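Local atomic coordinates of 6-phospho-beta-d glycosidase (Streptococcus pyogenes, PDB entry 5FOO), a protein that probably hydrolyses 6-phospho-beta-glucosides as a family 1 glycoside hydrolase, and binds 6-phosphocyclophellitol in its active-site pocket. Residues Gly154-Glu165 with Glu213-Asn224; Glu7-Ser15 with Gly69-Ile77. The protein carries 1 engineered substitution. All blocks are in the same frame, centred on the assembly; numbering follows the deposited sequence.

Contact 1: Gly154-Glu165 with Glu213-Asn224; sequences GDRVKDWFVHNE and ELSDGRIGTILN. With JAZ (6-phosphocyclophellitol), chain G; EDO (1,2-ethanediol), chain H.
Phe161 and Ile222 cross at about a right angle, CD1 of Phe161 lying 3.8 Å from CG1 of Ile222, in the tight middle of two parallel strands, the fourth and fifth of a (beta/alpha)8 barrel. A beta bulge shifts the register by one residue between the pairs Phe161-Gly220 and Asn164-Ile222. Contacts remain close toward the ligand end, where Asn224 ND2 donates to Glu165 OE2 over 2.6 Å, on the anti side of a carboxylate only 20° from the amide plane. Glu165 is extended beyond CG (chi2 165°), and its OE1 accepts from Asn164 ND2 at 3.0 Å and from O17 of 6-phosphocyclophellitol at 3.1 Å, so both carboxylate oxygens are tied. The other end is looser and borders solvent. There Lys158, bent at chi2 (-38°), reaches the syn lone pair of Asp216 OD1 in a 2.9 Å salt bridge from NZ. Buried Asp159, salt-bridged to Arg112, keeps OD1 4.6 Å from Arg218 NH2; an ethanediol, probably from the crystallisation liquor, hydrogen-bonds to both. Val162 and Ile219 pack outward on helix 186-208, while strands 112-116 and 293-297 flank the pair in the barrel.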
loop_
_atom_site.group_PDB
_atom_site.type_symbol
_atom_site.label_atom_id
_atom_site.label_comp_id
_atom_site.label_asym_id
_atom_site.label_seq_id
_atom_site.Cartn_x
_atom_site.Cartn_y
_atom_site.Cartn_z
ATOM N N GLY A 154 9.651 -12.292 -14.307
ATOM C CA GLY A 154 8.631 -11.787 -15.278
ATOM C C GLY A 154 8.031 -12.744 -16.298
ATOM O O GLY A 154 7.015 -12.422 -16.994
ATOM N N ASP A 155 8.610 -13.930 -16.335
ATOM C CA ASP A 155 8.109 -15.039 -17.155
ATOM C C ASP A 155 6.881 -15.539 -16.508
ATOM O O ASP A 155 5.982 -15.999 -17.209
ATOM C CB ASP A 155 9.152 -16.196 -17.256
ATOM C CG ASP A 155 9.540 -16.764 -15.885
ATOM O OD1 ASP A 155 9.830 -15.999 -14.914
ATOM O OD2 ASP A 155 9.505 -17.963 -15.745
ATOM N N ARG A 156 6.807 -15.426 -15.166
ATOM C CA ARG A 156 5.642 -15.947 -14.410
ATOM C C ARG A 156 4.744 -14.906 -13.758
ATOM O O ARG A 156 3.528 -15.100 -13.647
ATOM C CB ARG A 156 6.113 -16.948 -13.374
ATOM C CG ARG A 156 6.511 -18.333 -13.956
ATOM C CD ARG A 156 7.440 -19.071 -12.981
ATOM N NE ARG A 156 8.662 -18.255 -12.904
ATOM C CZ ARG A 156 9.533 -18.151 -11.885
ATOM N NH1 ARG A 156 9.344 -18.785 -10.714
ATOM N NH2 ARG A 156 10.587 -17.324 -12.030
ATOM N N VAL A 157 5.341 -13.820 -13.279
ATOM C CA VAL A 157 4.560 -12.675 -12.792
ATOM C C VAL A 157 4.273 -11.697 -13.939
ATOM O O VAL A 157 5.204 -11.173 -14.586
ATOM C CB VAL A 157 5.345 -11.898 -11.708
ATOM C CG1 VAL A 157 4.559 -10.675 -11.237
ATOM C CG2 VAL A 157 5.717 -12.821 -10.557
ATOM N N LYS A 158 2.989 -11.442 -14.138
ATOM C CA LYS A 158 2.500 -10.512 -15.134
ATOM C C LYS A 158 1.848 -9.263 -14.568
ATOM O O LYS A 158 1.290 -8.455 -15.319
ATOM C CB LYS A 158 1.445 -11.243 -15.995
ATOM C CG LYS A 158 1.973 -12.467 -16.763
ATOM C CD LYS A 158 3.379 -12.333 -17.322
ATOM C CE LYS A 158 3.698 -13.392 -18.394
ATOM N NZ LYS A 158 5.081 -13.332 -18.918
ATOM N N ASP A 159 1.896 -9.107 -13.246
ATOM C CA ASP A 159 1.159 -8.057 -12.562
ATOM C C ASP A 159 2.058 -7.429 -11.518
ATOM O O ASP A 159 2.319 -8.033 -10.479
ATOM C CB ASP A 159 -0.069 -8.626 -11.892
ATOM C CG ASP A 159 -1.125 -9.060 -12.898
ATOM O OD1 ASP A 159 -1.877 -8.218 -13.449
ATOM O OD2 ASP A 159 -1.203 -10.295 -13.067
ATOM N N TRP A 160 2.517 -6.227 -11.812
ATOM C CA TRP A 160 3.568 -5.607 -11.084
ATOM C C TRP A 160 3.119 -4.216 -10.553
ATOM O O TRP A 160 2.395 -3.497 -11.232
ATOM C CB TRP A 160 4.758 -5.410 -12.014
ATOM C CG TRP A 160 5.452 -6.622 -12.439
ATOM C CD1 TRP A 160 5.282 -7.287 -13.642
ATOM C CD2 TRP A 160 6.447 -7.337 -11.727
ATOM N NE1 TRP A 160 6.124 -8.378 -13.702
ATOM C CE2 TRP A 160 6.872 -8.417 -12.553
ATOM C CE3 TRP A 160 7.022 -7.202 -10.466
ATOM C CZ2 TRP A 160 7.844 -9.332 -12.143
ATOM C CZ3 TRP A 160 8.013 -8.112 -10.090
ATOM C CH2 TRP A 160 8.380 -9.171 -10.914
ATOM N N PHE A 161 3.622 -3.848 -9.384
ATOM C CA PHE A 161 3.372 -2.561 -8.780
ATOM C C PHE A 161 4.653 -1.982 -8.209
ATOM O O PHE A 161 5.437 -2.681 -7.617
ATOM C CB PHE A 161 2.235 -2.704 -7.760
ATOM C CG PHE A 161 0.902 -2.940 -8.397
ATOM C CD1 PHE A 161 0.144 -1.882 -8.865
ATOM C CD2 PHE A 161 0.446 -4.222 -8.602
ATOM C CE1 PHE A 161 -1.056 -2.095 -9.544
ATOM C CE2 PHE A 161 -0.774 -4.454 -9.257
ATOM C CZ PHE A 161 -1.513 -3.404 -9.734
ATOM N N VAL A 162 4.888 -0.687 -8.415
ATOM C CA VAL A 162 6.191 -0.144 -8.085
ATOM C C VAL A 162 6.286 0.199 -6.564
ATOM O O VAL A 162 7.258 -0.168 -5.930
ATOM C CB VAL A 162 6.580 1.093 -8.937
ATOM C CG1 VAL A 162 7.986 1.579 -8.516
ATOM C CG2 VAL A 162 6.644 0.761 -10.433
ATOM N N HIS A 163 5.284 0.901 -6.023
ATOM C CA HIS A 163 5.238 1.226 -4.609
ATOM C C HIS A 163 3.861 0.908 -4.039
ATOM O O HIS A 163 2.838 0.931 -4.747
ATOM C CB HIS A 163 5.402 2.731 -4.375
ATOM C CG HIS A 163 6.600 3.372 -5.012
ATOM N ND1 HIS A 163 7.871 3.153 -4.573
ATOM C CD2 HIS A 163 6.698 4.299 -5.971
ATOM C CE1 HIS A 163 8.724 3.883 -5.260
ATOM N NE2 HIS A 163 8.034 4.580 -6.130
ATOM N N ASN A 164 3.835 0.667 -2.731
ATOM C CA ASN A 164 2.650 0.855 -1.944
ATOM C C ASN A 164 2.688 2.226 -1.278
ATOM O O ASN A 164 3.610 2.518 -0.505
ATOM C CB ASN A 164 2.578 -0.210 -0.863
ATOM C CG ASN A 164 1.384 -0.014 0.042
ATOM O OD1 ASN A 164 0.270 -0.440 -0.275
ATOM N ND2 ASN A 164 1.607 0.641 1.167
ATOM N N GLU A 165 1.704 3.037 -1.575
ATOM C CA GLU A 165 1.456 4.327 -0.914
ATOM C C GLU A 165 2.701 5.166 -0.668
ATOM O O GLU A 165 3.139 5.377 0.495
ATOM C CB GLU A 165 0.676 4.144 0.381
ATOM C CG GLU A 165 -0.657 3.470 0.249
ATOM C CD GLU A 165 -1.212 2.978 1.636
ATOM O OE1 GLU A 165 -0.589 2.148 2.446
ATOM O OE2 GLU A 165 -2.332 3.413 1.892
ATOM N N GLU A 213 8.867 -11.556 -23.882
ATOM C CA GLU A 213 8.249 -12.578 -23.051
ATOM C C GLU A 213 8.231 -12.260 -21.493
ATOM O O GLU A 213 7.571 -12.991 -20.709
ATOM C CB GLU A 213 8.844 -13.951 -23.337
ATOM C CG GLU A 213 10.281 -14.193 -22.856
ATOM C CD GLU A 213 11.331 -13.590 -23.803
ATOM O OE1 GLU A 213 11.088 -12.593 -24.535
ATOM O OE2 GLU A 213 12.400 -14.160 -23.832
ATOM N N LEU A 214 8.986 -11.244 -21.083
ATOM C CA LEU A 214 9.072 -10.781 -19.676
ATOM C C LEU A 214 8.377 -9.438 -19.471
ATOM O O LEU A 214 8.198 -9.000 -18.319
ATOM C CB LEU A 214 10.523 -10.669 -19.232
ATOM C CG LEU A 214 11.388 -11.909 -19.419
ATOM C CD1 LEU A 214 12.812 -11.688 -18.903
ATOM C CD2 LEU A 214 10.785 -13.176 -18.810
ATOM N N SER A 215 7.867 -8.865 -20.558
ATOM C CA SER A 215 7.356 -7.509 -20.531
ATOM C C SER A 215 5.999 -7.435 -21.111
ATOM O O SER A 215 5.587 -6.378 -21.529
ATOM C CB SER A 215 8.340 -6.511 -21.251
ATOM O OG SER A 215 8.372 -6.668 -22.671
ATOM N N ASP A 216 5.275 -8.559 -21.129
ATOM C CA ASP A 216 3.912 -8.607 -21.730
ATOM C C ASP A 216 2.773 -8.431 -20.743
ATOM O O ASP A 216 1.619 -8.490 -21.117
ATOM C CB ASP A 216 3.719 -9.927 -22.490
ATOM C CG ASP A 216 3.992 -11.153 -21.617
ATOM O OD1 ASP A 216 4.782 -11.036 -20.644
ATOM O OD2 ASP A 216 3.471 -12.245 -21.942
ATOM N N GLY A 217 3.079 -8.178 -19.473
ATOM C CA GLY A 217 2.050 -8.021 -18.446
ATOM C C GLY A 217 1.766 -6.546 -18.165
ATOM O O GLY A 217 1.975 -5.729 -19.020
ATOM N N ARG A 218 1.321 -6.195 -16.951
ATOM C CA ARG A 218 0.959 -4.831 -16.673
ATOM C C ARG A 218 1.701 -4.328 -15.461
ATOM O O ARG A 218 2.086 -5.126 -14.635
ATOM C CB ARG A 218 -0.572 -4.699 -16.550
ATOM C CG ARG A 218 -1.216 -4.740 -17.956
ATOM C CD ARG A 218 -2.712 -4.481 -17.927
ATOM N NE ARG A 218 -3.382 -5.546 -17.180
ATOM C CZ ARG A 218 -4.691 -5.565 -16.879
ATOM N NH1 ARG A 218 -5.468 -4.539 -17.268
ATOM N NH2 ARG A 218 -5.208 -6.597 -16.164
ATOM N N ILE A 219 1.952 -3.012 -15.409
ATOM C CA ILE A 219 2.674 -2.388 -14.345
ATOM C C ILE A 219 2.001 -1.129 -13.938
ATOM O O ILE A 219 1.503 -0.389 -14.775
ATOM C CB ILE A 219 4.136 -2.129 -14.674
ATOM C CG1 ILE A 219 4.858 -1.620 -13.424
ATOM C CG2 ILE A 219 4.310 -1.224 -15.892
ATOM C CD1 ILE A 219 6.314 -1.854 -13.482
ATOM N N GLY A 220 1.883 -0.961 -12.617
ATOM C CA GLY A 220 1.226 0.184 -12.064
ATOM C C GLY A 220 1.847 0.573 -10.765
ATOM O O GLY A 220 3.031 0.306 -10.519
ATOM N N THR A 221 1.060 1.290 -9.963
ATOM C CA THR A 221 1.479 1.667 -8.613
ATOM C C THR A 221 0.254 1.591 -7.724
ATOM O O THR A 221 -0.844 1.442 -8.231
ATOM C CB THR A 221 2.209 3.032 -8.605
ATOM O OG1 THR A 221 2.861 3.204 -7.342
ATOM C CG2 THR A 221 1.213 4.204 -8.865
ATOM N N ILE A 222 0.444 1.603 -6.400
ATOM C CA ILE A 222 -0.652 1.509 -5.445
ATOM C C ILE A 222 -0.733 2.822 -4.694
ATOM O O ILE A 222 0.191 3.203 -3.964
ATOM C CB ILE A 222 -0.472 0.314 -4.492
ATOM C CG1 ILE A 222 -0.439 -1.023 -5.253
ATOM C CG2 ILE A 222 -1.573 0.266 -3.447
ATOM C CD1 ILE A 222 0.229 -2.129 -4.468
ATOM N N LEU A 223 -1.848 3.495 -4.855
ATOM C CA LEU A 223 -2.026 4.849 -4.381
ATOM C C LEU A 223 -3.263 4.947 -3.500
ATOM O O LEU A 223 -3.920 3.953 -3.301
ATOM C CB LEU A 223 -2.102 5.833 -5.536
ATOM C CG LEU A 223 -0.930 5.877 -6.484
ATOM C CD1 LEU A 223 -1.160 6.933 -7.535
ATOM C CD2 LEU A 223 0.397 6.127 -5.792
ATOM N N ASN A 224 -3.488 6.122 -2.885
ATOM C CA ASN A 224 -4.736 6.477 -2.144
ATOM C C ASN A 224 -5.520 7.491 -2.955
ATOM O O ASN A 224 -4.976 8.498 -3.492
ATOM C CB ASN A 224 -4.416 7.091 -0.799
ATOM C CG ASN A 224 -4.304 6.045 0.334
ATOM O OD1 ASN A 224 -5.322 5.693 0.982
ATOM N ND2 ASN A 224 -3.053 5.592 0.628
HETATM C C2 JAZ G . -0.959 -1.703 6.977
HETATM C C3 JAZ G . -0.533 -1.894 5.506
HETATM C C4 JAZ G . -0.846 -0.645 4.689
HETATM C C5 JAZ G . -2.322 -0.275 4.730
HETATM C C6 JAZ G . -2.810 -0.193 6.160
HETATM C C7 JAZ G . -2.461 -1.441 6.972
HETATM C C8 JAZ G . -3.083 -1.420 8.365
HETATM O O9 JAZ G . -2.522 -0.312 9.063
HETATM P P10 JAZ G . -2.350 -0.400 10.640
HETATM O O11 JAZ G . -1.698 0.889 10.995
HETATM O O12 JAZ G . -1.728 -1.671 11.044
HETATM O O13 JAZ G . -3.710 -0.484 11.181
HETATM O O14 JAZ G . -2.307 1.001 6.774
HETATM O O15 JAZ G . -0.732 -2.898 7.733
HETATM O O16 JAZ G . 0.857 -2.105 5.509
HETATM O O17 JAZ G . -0.420 -0.823 3.349
HETATM C C1 EDO H . -2.467 -9.751 -16.261
HETATM O O1 EDO H . -3.119 -8.646 -15.638
HETATM C C2 EDO H . -1.833 -9.352 -17.552
HETATM O O2 EDO H . -1.791 -7.948 -17.523
HETATM O O HOH W 1 6.256 -9.500 -16.481
#

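Contact 2: Glu7-Ser15 with Gly69-Ile77; sequences EFWWGGATS and GHNSYRTSI. With EDO (1,2-ethanediol), chain I.
Two side-chain conformations join the segments: Asn71 holds CG between its own backbone N and carbonyl carbon (chi1 65°), which turns its amide onto Phe8 and Trp10, and Arg74 folds at chi2 (-105°) and again at chi3, which lays its guanidinium over Ala13. The segments carry strands 9-13 and 72-76, the first two parallel strands of the (beta/alpha)8 barrel.

The Asn71 amide works as a surrogate for backbone where 7-15 enters the sheet. Its ND2 donates to Phe8 O at 3.0 Å, close to the planes of both groups, while OD1 accepts from Trp10 N at 2.8 Å, tilted out of the amide plane. Ser72 OG gives OD1 a second donor, nearly in line with the amide C=O bond, which further fixes the rotation of the group.

In the middle the strands are less closely joined. Gly11 CA sits over a face of the His70 ring, 4.0 Å from its centroid and 27° off the normal, a CH-pi contact. Water 2 bridges the gap, accepting from Gly12 N and donating to Ser72 O, with His70 ND1 also hydrogen-bonded to it.

Regular pairing is clearest at Ala13 and Arg74, where Arg74 N donates to Gly12 O and Thr14 N to Arg74 O at 2.9 Å. Ala13 CB lies against a face of the guanidinium, 3.6 Å from Arg74 NE. NH2 of Arg74 is hydrogen-bonded to Ser365 O, in strand 362-367, and NH1 donates at 2.9 Å to water 3, which in turn donates to Thr14 O.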
loop_
_atom_site.group_PDB
_atom_site.type_symbol
_atom_site.label_atom_id
_atom_site.label_comp_id
_atom_site.label_asym_id
_atom_site.label_seq_id
_atom_site.Cartn_x
_atom_site.Cartn_y
_atom_site.Cartn_z
ATOM N N GLU A 7 -14.004 -12.700 -14.133
ATOM C CA GLU A 7 -12.564 -12.671 -13.886
ATOM C C GLU A 7 -12.098 -11.582 -12.886
ATOM O O GLU A 7 -10.930 -11.285 -12.785
ATOM C CB GLU A 7 -11.809 -12.648 -15.208
ATOM C CG GLU A 7 -12.162 -13.881 -16.052
ATOM C CD GLU A 7 -11.422 -13.914 -17.357
ATOM O OE1 GLU A 7 -11.375 -12.883 -18.075
ATOM O OE2 GLU A 7 -10.879 -14.990 -17.656
ATOM N N PHE A 8 -13.037 -11.121 -12.080
ATOM C CA PHE A 8 -12.742 -10.264 -10.947
ATOM C C PHE A 8 -11.718 -10.919 -10.024
ATOM O O PHE A 8 -11.795 -12.156 -9.703
ATOM C CB PHE A 8 -14.038 -9.960 -10.201
ATOM C CG PHE A 8 -14.023 -8.677 -9.392
ATOM C CD1 PHE A 8 -14.095 -7.427 -10.020
ATOM C CD2 PHE A 8 -13.985 -8.727 -8.018
ATOM C CE1 PHE A 8 -14.167 -6.246 -9.277
ATOM C CE2 PHE A 8 -14.019 -7.554 -7.260
ATOM C CZ PHE A 8 -14.110 -6.321 -7.893
ATOM N N TRP A 9 -10.773 -10.108 -9.580
ATOM C CA TRP A 9 -9.742 -10.615 -8.667
ATOM C C TRP A 9 -10.302 -10.661 -7.232
ATOM O O TRP A 9 -10.854 -9.675 -6.761
ATOM C CB TRP A 9 -8.513 -9.709 -8.649
ATOM C CG TRP A 9 -7.716 -9.618 -9.853
ATOM C CD1 TRP A 9 -8.042 -10.086 -11.154
ATOM C CD2 TRP A 9 -6.450 -8.951 -9.967
ATOM N NE1 TRP A 9 -6.983 -9.817 -12.001
ATOM C CE2 TRP A 9 -6.023 -9.085 -11.331
ATOM C CE3 TRP A 9 -5.640 -8.228 -9.063
ATOM C CZ2 TRP A 9 -4.782 -8.567 -11.795
ATOM C CZ3 TRP A 9 -4.424 -7.692 -9.523
ATOM C CH2 TRP A 9 -4.027 -7.830 -10.910
ATOM N N TRP A 10 -10.115 -11.806 -6.564
ATOM C CA TRP A 10 -10.485 -11.953 -5.213
ATOM C C TRP A 10 -9.308 -12.523 -4.459
ATOM O O TRP A 10 -8.727 -13.562 -4.815
ATOM C CB TRP A 10 -11.643 -12.889 -5.054
ATOM C CG TRP A 10 -12.916 -12.511 -5.698
ATOM C CD1 TRP A 10 -13.508 -13.157 -6.773
ATOM C CD2 TRP A 10 -13.903 -11.578 -5.206
ATOM N NE1 TRP A 10 -14.718 -12.578 -7.029
ATOM C CE2 TRP A 10 -14.988 -11.622 -6.078
ATOM C CE3 TRP A 10 -13.918 -10.638 -4.183
ATOM C CZ2 TRP A 10 -16.093 -10.787 -5.933
ATOM C CZ3 TRP A 10 -15.013 -9.839 -4.046
ATOM C CH2 TRP A 10 -16.077 -9.917 -4.918
ATOM N N GLY A 11 -8.957 -11.855 -3.377
ATOM C CA GLY A 11 -7.848 -12.339 -2.558
ATOM C C GLY A 11 -7.525 -11.299 -1.518
ATOM O O GLY A 11 -8.374 -10.480 -1.153
ATOM N N GLY A 12 -6.304 -11.332 -1.038
ATOM C CA GLY A 12 -5.896 -10.346 -0.086
ATOM C C GLY A 12 -4.472 -9.974 -0.310
ATOM O O GLY A 12 -3.797 -10.553 -1.155
ATOM N N ALA A 13 -4.091 -8.948 0.436
ATOM C CA ALA A 13 -2.853 -8.275 0.353
ATOM C C ALA A 13 -2.066 -8.336 1.700
ATOM O O ALA A 13 -2.641 -8.237 2.799
ATOM C CB ALA A 13 -3.122 -6.842 0.005
ATOM N N THR A 14 -0.743 -8.427 1.537
ATOM C CA THR A 14 0.284 -8.371 2.572
ATOM C C THR A 14 1.536 -7.718 1.936
ATOM O O THR A 14 1.458 -7.179 0.816
ATOM C CB THR A 14 0.515 -9.767 3.194
ATOM O OG1 THR A 14 1.327 -9.671 4.345
ATOM C CG2 THR A 14 1.146 -10.779 2.216
ATOM N N SER A 15 2.644 -7.733 2.669
ATOM C CA SER A 15 3.918 -7.275 2.182
ATOM C C SER A 15 5.023 -8.200 2.705
ATOM O O SER A 15 4.823 -8.943 3.668
ATOM C CB SER A 15 4.142 -5.839 2.638
ATOM O OG SER A 15 4.374 -5.784 4.014
ATOM N N GLY A 69 -10.893 -19.930 -1.512
ATOM C CA GLY A 69 -11.475 -19.301 -2.702
ATOM C C GLY A 69 -10.677 -18.151 -3.327
ATOM O O GLY A 69 -11.168 -17.486 -4.235
ATOM N N HIS A 70 -9.491 -17.866 -2.815
ATOM C CA HIS A 70 -8.702 -16.728 -3.336
ATOM C C HIS A 70 -8.202 -17.081 -4.741
ATOM O O HIS A 70 -7.698 -18.174 -4.938
ATOM C CB HIS A 70 -7.533 -16.409 -2.397
ATOM C CG HIS A 70 -7.972 -15.909 -1.047
ATOM N ND1 HIS A 70 -7.155 -15.154 -0.231
ATOM C CD2 HIS A 70 -9.165 -16.002 -0.392
ATOM C CE1 HIS A 70 -7.804 -14.836 0.878
ATOM N NE2 HIS A 70 -9.020 -15.355 0.815
ATOM N N ASN A 71 -8.360 -16.187 -5.704
ATOM C CA ASN A 71 -7.734 -16.384 -7.041
ATOM C C ASN A 71 -6.517 -15.512 -7.353
ATOM O O ASN A 71 -5.918 -15.623 -8.442
ATOM C CB ASN A 71 -8.793 -16.199 -8.126
ATOM C CG ASN A 71 -9.312 -14.781 -8.173
ATOM O OD1 ASN A 71 -8.588 -13.813 -7.847
ATOM N ND2 ASN A 71 -10.545 -14.627 -8.644
ATOM N N SER A 72 -6.108 -14.698 -6.376
ATOM C CA SER A 72 -5.045 -13.750 -6.519
ATOM C C SER A 72 -4.460 -13.446 -5.105
ATOM O O SER A 72 -5.113 -13.725 -4.106
ATOM C CB SER A 72 -5.551 -12.505 -7.202
ATOM O OG SER A 72 -6.709 -12.015 -6.578
ATOM N N TYR A 73 -3.194 -13.020 -5.053
ATOM C CA TYR A 73 -2.459 -12.757 -3.796
ATOM C C TYR A 73 -1.433 -11.665 -4.099
ATOM O O TYR A 73 -0.595 -11.861 -4.968
ATOM C CB TYR A 73 -1.730 -14.010 -3.324
ATOM C CG TYR A 73 -0.887 -13.948 -2.049
ATOM C CD1 TYR A 73 -1.465 -14.012 -0.782
ATOM C CD2 TYR A 73 0.505 -13.852 -2.105
ATOM C CE1 TYR A 73 -0.662 -14.035 0.399
ATOM C CE2 TYR A 73 1.290 -13.850 -0.961
ATOM C CZ TYR A 73 0.709 -13.936 0.302
ATOM O OH TYR A 73 1.537 -13.938 1.435
ATOM N N ARG A 74 -1.497 -10.547 -3.355
ATOM C CA ARG A 74 -0.494 -9.476 -3.456
ATOM C C ARG A 74 0.434 -9.481 -2.261
ATOM O O ARG A 74 -0.008 -9.463 -1.109
ATOM C CB ARG A 74 -1.156 -8.117 -3.616
ATOM C CG ARG A 74 -0.179 -6.995 -4.001
ATOM C CD ARG A 74 0.157 -6.037 -2.861
ATOM N NE ARG A 74 -0.998 -5.263 -2.392
ATOM C CZ ARG A 74 -0.908 -4.216 -1.539
ATOM N NH1 ARG A 74 0.277 -3.790 -1.049
ATOM N NH2 ARG A 74 -1.986 -3.540 -1.213
ATOM N N THR A 75 1.714 -9.600 -2.554
ATOM C CA THR A 75 2.751 -9.350 -1.585
ATOM C C THR A 75 3.860 -8.449 -2.194
ATOM O O THR A 75 3.705 -7.888 -3.245
ATOM C CB THR A 75 3.313 -10.683 -1.019
ATOM O OG1 THR A 75 4.052 -10.436 0.196
ATOM C CG2 THR A 75 4.186 -11.419 -2.017
ATOM N N SER A 76 4.966 -8.286 -1.495
ATOM C CA SER A 76 6.053 -7.503 -2.002
ATOM C C SER A 76 7.324 -8.294 -1.944
ATOM O O SER A 76 7.475 -9.221 -1.145
ATOM C CB SER A 76 6.184 -6.166 -1.257
ATOM O OG SER A 76 6.726 -6.325 0.050
ATOM N N ILE A 77 8.220 -7.940 -2.869
ATOM C CA ILE A 77 9.618 -8.417 -2.869
ATOM C C ILE A 77 10.424 -7.341 -2.135
ATOM O O ILE A 77 10.319 -6.128 -2.461
ATOM C CB ILE A 77 10.158 -8.619 -4.315
ATOM C CG1 ILE A 77 9.418 -9.750 -5.052
ATOM C CG2 ILE A 77 11.655 -8.874 -4.341
ATOM C CD1 ILE A 77 9.766 -9.882 -6.544
HETATM C C1 EDO I . -7.629 -13.796 -11.083
HETATM O O1 EDO I . -6.630 -14.174 -12.015
HETATM C C2 EDO I . -9.017 -14.063 -11.665
HETATM O O2 EDO I . -9.065 -13.433 -12.942
HETATM O O HOH W 2 -4.872 -13.915 -1.344
HETATM O O HOH W 3 2.839 -4.958 -0.607
#

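Both contacts pair neighbouring parallel strands of the same closed barrel, strands one and two in contact 2 and four and five in contact 1, with strand 112-116 between the pairs. Contact 2 is almost wholly buried, partly exposed Asn71 being the exception, and supplements its backbone bonds with an asparagine amide and waters; contact 1, also mostly core, runs from a surface salt bridge, Asp216 exposed and Lys158 partly so, to the ligand pocket. Their centres are 13 Å apart, yet they pack together inside the barrel: Ile222 CD1 lies 3.8 Å from Arg74 CZ, and Asp159 OD1 is 3.3 Å from Trp9 CH2. Contact 1 supplies Asn164 and Glu165 to the pocket directly, whereas 7-15 approaches through the Ser15 side chain, about 5 Å from the ligand.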